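Local coordinates for oxidoreductase, NAD-binding/iron-sulfur cluster-binding protein (Nitratireductor pacificus pht-3B, PDB 6ZXU), which removes halogens reductively from its substrates as a catabolic dehalogenase, carrying a cobalamin and two iron-sulfur clusters that probably pass electrons to the cobalamin, at residues Ala624-Ala628 / Leu629-Lys633; Gln685-Pro688 / Gly689-Leu692. One frame throughout, in Å; residues are numbered along the deposited sequence.

Contact 1. Residues Ala624-Ala628 / Leu629-Lys633; sequences AMDDA and LQNGK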
loop_
_atom_site.group_PDB
_atom_site.type_symbol
_atom_site.label_atom_id
_atom_site.label_comp_id
_atom_site.label_asym_id
_atom_site.label_seq_id
_atom_site.Cartn_x
_atom_site.Cartn_y
_atom_site.Cartn_z
ATOM N N ALA A 624 20.348 7.255 18.289
ATOM C CA ALA A 624 20.126 7.568 19.711
ATOM C C ALA A 624 19.097 8.668 19.904
ATOM O O ALA A 624 18.229 8.566 20.797
ATOM C CB ALA A 624 21.428 7.931 20.364
ATOM N N MET A 625 19.126 9.678 19.053
ATOM C CA MET A 625 18.148 10.752 19.190
ATOM C C MET A 625 16.765 10.343 18.800
ATOM O O MET A 625 15.777 10.945 19.243
ATOM C CB MET A 625 18.577 12.016 18.431
ATOM C CG MET A 625 19.759 12.767 19.082
ATOM S SD MET A 625 19.624 13.152 20.878
ATOM C CE MET A 625 18.187 14.173 20.808
ATOM N N ASP A 626 16.654 9.293 17.983
ATOM C CA ASP A 626 15.352 8.842 17.618
ATOM C C ASP A 626 14.577 8.373 18.877
ATOM O O ASP A 626 13.403 8.527 18.952
ATOM C CB ASP A 626 15.435 7.703 16.589
ATOM C CG ASP A 626 14.106 7.514 15.849
ATOM O OD1 ASP A 626 13.781 8.451 15.047
ATOM O OD2 ASP A 626 13.421 6.452 16.016
ATOM N N ASP A 627 15.288 7.741 19.800
ATOM C CA ASP A 627 14.676 7.374 21.128
ATOM C C ASP A 627 14.532 8.564 22.072
ATOM O O ASP A 627 13.470 8.753 22.665
ATOM C CB ASP A 627 15.528 6.308 21.746
ATOM C CG ASP A 627 15.269 4.990 21.087
ATOM O OD1 ASP A 627 14.058 4.784 20.634
ATOM O OD2 ASP A 627 16.234 4.168 21.033
ATOM N N ALA A 628 15.575 9.408 22.152
ATOM C CA ALA A 628 15.551 10.561 23.085
ATOM C C ALA A 628 14.403 11.483 22.740
ATOM O O ALA A 628 13.699 11.937 23.649
ATOM C CB ALA A 628 16.830 11.299 23.078
ATOM N N LEU A 629 14.135 11.698 21.457
ATOM C CA LEU A 629 12.982 12.470 21.038
ATOM C C LEU A 629 11.667 11.688 21.004
ATOM O O LEU A 629 10.640 12.205 20.557
ATOM C CB LEU A 629 13.250 13.116 19.680
ATOM C CG LEU A 629 14.539 13.962 19.678
ATOM C CD1 LEU A 629 14.808 14.539 18.308
ATOM C CD2 LEU A 629 14.562 15.073 20.688
ATOM N N GLN A 630 11.685 10.458 21.504
ATOM C CA GLN A 630 10.483 9.608 21.543
ATOM C C GLN A 630 9.735 9.370 20.211
ATOM O O GLN A 630 8.511 9.343 20.175
ATOM C CB GLN A 630 9.511 10.167 22.567
ATOM C CG GLN A 630 10.157 10.156 23.951
ATOM C CD GLN A 630 9.176 10.659 24.934
ATOM O OE1 GLN A 630 8.689 9.874 25.733
ATOM N NE2 GLN A 630 8.783 11.955 24.815
ATOM N N ASN A 631 10.502 9.211 19.118
ATOM C CA ASN A 631 9.925 8.836 17.855
ATOM C C ASN A 631 9.398 7.443 18.043
ATOM O O ASN A 631 10.002 6.603 18.686
ATOM C CB ASN A 631 10.946 8.942 16.742
ATOM C CG ASN A 631 11.316 10.378 16.444
ATOM O OD1 ASN A 631 10.533 11.254 16.617
ATOM N ND2 ASN A 631 12.509 10.613 16.020
ATOM N N GLY A 632 8.197 7.234 17.545
ATOM C CA GLY A 632 7.492 5.986 17.768
ATOM C C GLY A 632 6.412 6.050 18.837
ATOM O O GLY A 632 5.619 5.141 18.950
ATOM N N LYS A 633 6.401 7.078 19.659
ATOM C CA LYS A 633 5.277 7.329 20.564
ATOM C C LYS A 633 3.976 7.436 19.743
ATOM O O LYS A 633 3.996 7.881 18.604
ATOM C CB LYS A 633 5.560 8.583 21.390
ATOM C CG LYS A 633 4.489 8.892 22.437
ATOM C CD LYS A 633 4.716 10.095 23.385
ATOM C CE LYS A 633 5.807 9.807 24.406
ATOM N NZ LYS A 633 5.540 8.679 25.356
#

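Contact 2. Residues Gln685-Pro688 / Gly689-Leu692; sequences QPPP and GTTL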
loop_
_atom_site.group_PDB
_atom_site.type_symbol
_atom_site.label_atom_id
_atom_site.label_comp_id
_atom_site.label_asym_id
_atom_site.label_seq_id
_atom_site.Cartn_x
_atom_site.Cartn_y
_atom_site.Cartn_z
ATOM N N GLN A 685 11.559 -27.138 5.781
ATOM C CA GLN A 685 10.327 -26.755 5.182
ATOM C C GLN A 685 9.628 -28.022 4.624
ATOM O O GLN A 685 10.305 -28.986 4.362
ATOM C CB GLN A 685 10.590 -25.757 4.064
ATOM C CG GLN A 685 11.032 -24.391 4.588
ATOM C CD GLN A 685 9.868 -23.565 5.138
ATOM O OE1 GLN A 685 9.072 -24.053 5.895
ATOM N NE2 GLN A 685 9.812 -22.267 4.770
ATOM N N PRO A 686 8.315 -27.961 4.368
ATOM C CA PRO A 686 7.652 -29.011 3.549
ATOM C C PRO A 686 8.322 -29.035 2.187
ATOM O O PRO A 686 8.580 -27.975 1.592
ATOM C CB PRO A 686 6.226 -28.510 3.389
ATOM C CG PRO A 686 6.062 -27.433 4.422
ATOM C CD PRO A 686 7.377 -26.860 4.707
ATOM N N PRO A 687 8.694 -30.223 1.740
ATOM C CA PRO A 687 9.448 -30.305 0.460
ATOM C C PRO A 687 8.586 -29.890 -0.707
ATOM O O PRO A 687 7.366 -29.906 -0.605
ATOM C CB PRO A 687 9.855 -31.804 0.402
ATOM C CG PRO A 687 9.008 -32.500 1.446
ATOM C CD PRO A 687 8.678 -31.498 2.492
ATOM N N PRO A 688 9.203 -29.554 -1.856
ATOM C CA PRO A 688 8.433 -29.283 -3.075
ATOM C C PRO A 688 7.484 -30.438 -3.399
ATOM O O PRO A 688 7.831 -31.597 -3.218
ATOM C CB PRO A 688 9.491 -29.155 -4.150
ATOM C CG PRO A 688 10.694 -28.653 -3.436
ATOM C CD PRO A 688 10.650 -29.295 -2.082
ATOM N N GLY A 689 6.275 -30.069 -3.811
ATOM C CA GLY A 689 5.174 -30.990 -4.045
ATOM C C GLY A 689 4.220 -31.213 -2.876
ATOM O O GLY A 689 3.159 -31.846 -3.061
ATOM N N THR A 690 4.559 -30.767 -1.666
ATOM C CA THR A 690 3.696 -30.927 -0.529
ATOM C C THR A 690 2.508 -29.969 -0.669
ATOM O O THR A 690 2.668 -28.815 -1.062
ATOM C CB THR A 690 4.434 -30.660 0.775
ATOM O OG1 THR A 690 5.687 -31.400 0.795
ATOM C CG2 THR A 690 3.601 -31.061 1.936
ATOM N N THR A 691 1.324 -30.453 -0.309
ATOM C CA THR A 691 0.100 -29.628 -0.382
ATOM C C THR A 691 -0.477 -29.330 0.995
ATOM O O THR A 691 0.038 -29.766 2.030
ATOM C CB THR A 691 -0.974 -30.326 -1.217
ATOM O OG1 THR A 691 -1.481 -31.439 -0.470
ATOM C CG2 THR A 691 -0.386 -30.738 -2.543
ATOM N N LEU A 692 -1.481 -28.485 1.016
ATOM C CA LEU A 692 -2.207 -28.142 2.253
ATOM C C LEU A 692 -2.894 -29.335 2.914
ATOM O O LEU A 692 -3.156 -29.286 4.131
ATOM C CB LEU A 692 -3.277 -27.087 1.943
ATOM C CG LEU A 692 -2.776 -25.682 1.666
ATOM C CD1 LEU A 692 -3.851 -24.779 1.071
ATOM C CD2 LEU A 692 -2.196 -25.071 2.975
#

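Contact 1. Residues Ala624-Ala628 / Leu629-Lys633
D626 and N631 meet side chain to side chain where the helix 619-628 ends. N631 ND2 donates to D626 OD1 at 2.7 Å. The amide comes in from above the carboxylate, 60° out of its plane, and the planes of the two groups stand 54° apart. The side chains cross at about a right angle. CG of D626 lies anti to the backbone N (chi1 -161°), which swings the carboxylate round to N631. The backbone ties the same pair together, with N631 N bonded to D626 O at 3.0 Å. Q630 N reaches D627 O at 2.7 Å from above the carbonyl plane. With Q630 at positive phi, these two bonds make a Schellman motif that ends the helix. L629 N bonds to M625 O at 2.9 Å. The M625 chain bends at chi2 and chi3, and its CE rests 3.7 Å from L629 CD2. This apolar pair lies on the exposed side. D626 is buried, and its OD2 forms a salt bridge with K544. With an alanine here the carboxylate is gone; the N631 amide would probably lose this acceptor and K544 one of its two carboxylate partners. D627 also pairs with K544, and with R547. The turn Q630-K633 then leads away toward strand 645-647. Through these salt bridges the helix end is tied to the helix 544-548. D626 also touches P596, and its side chain is about 7 Å from a bound iron-sulfur cluster.

Contact 2. Residues Gln685-Pro688 / Gly689-Leu692
T690 folds back over P686 and P687 at a tight turn. Its CB lies 3.8 Å from P686 CB, so the two side chains touch at their first carbons. From there the side chain forks. The methyl branch, T690 CG2, is anti to the backbone N and stays beside P686, 3.9 Å from P686 CB. The hydroxyl branch lies beside the backbone N, with chi1 -49°. This places OG1 next to the P687 carbonyl, and T690 OG1 donates to P687 O at 2.6 Å. On its way it passes the P687 ring obliquely, with T690 OG1 3.4 Å from P687 CD. The backbone N of T690 donates to the same P687 O at 3.1 Å. Two donors of one residue therefore grip a single carbonyl oxygen. The hydroxyl donor is tilted 22° from the carbonyl plane. G689 sits at the corner with phi 93°. A CB on it would clash with P688 O. The G689 N bonds to S408, and P688 also packs on A407 and S408. P686 is buried and rests on R314 and on R320 of the helix 317-323. Its side chain is about 9 Å from the bound cobalamin. The whole is a type II beta turn from P687 to T690, with P688 and glycine at its two central positions, its closing bond reinforced by the threonine hydroxyl.

In the fold
Along the chain the two contacts come in series and neither nests in nor crosses the other. Each joins adjacent segments, so each closes a short local turn and no long loop. Contact 1 comes first. It stops the helix 619-628 and sends the chain into the loop before strand 645-647. The strands 645-647 and 650-652 and the short helix 671-674 follow. Contact 2 then bends the chain sharply within the long loop between 671-674 and the helix 700-709. The centres of contacts 1 and 2 are about 44 Å apart. Contact 1 holds this late part of the chain to the iron-sulfur region around 544-548. Contact 2 lays it against the helix 317-323 and the loop at 407-410, on the cobalamin side.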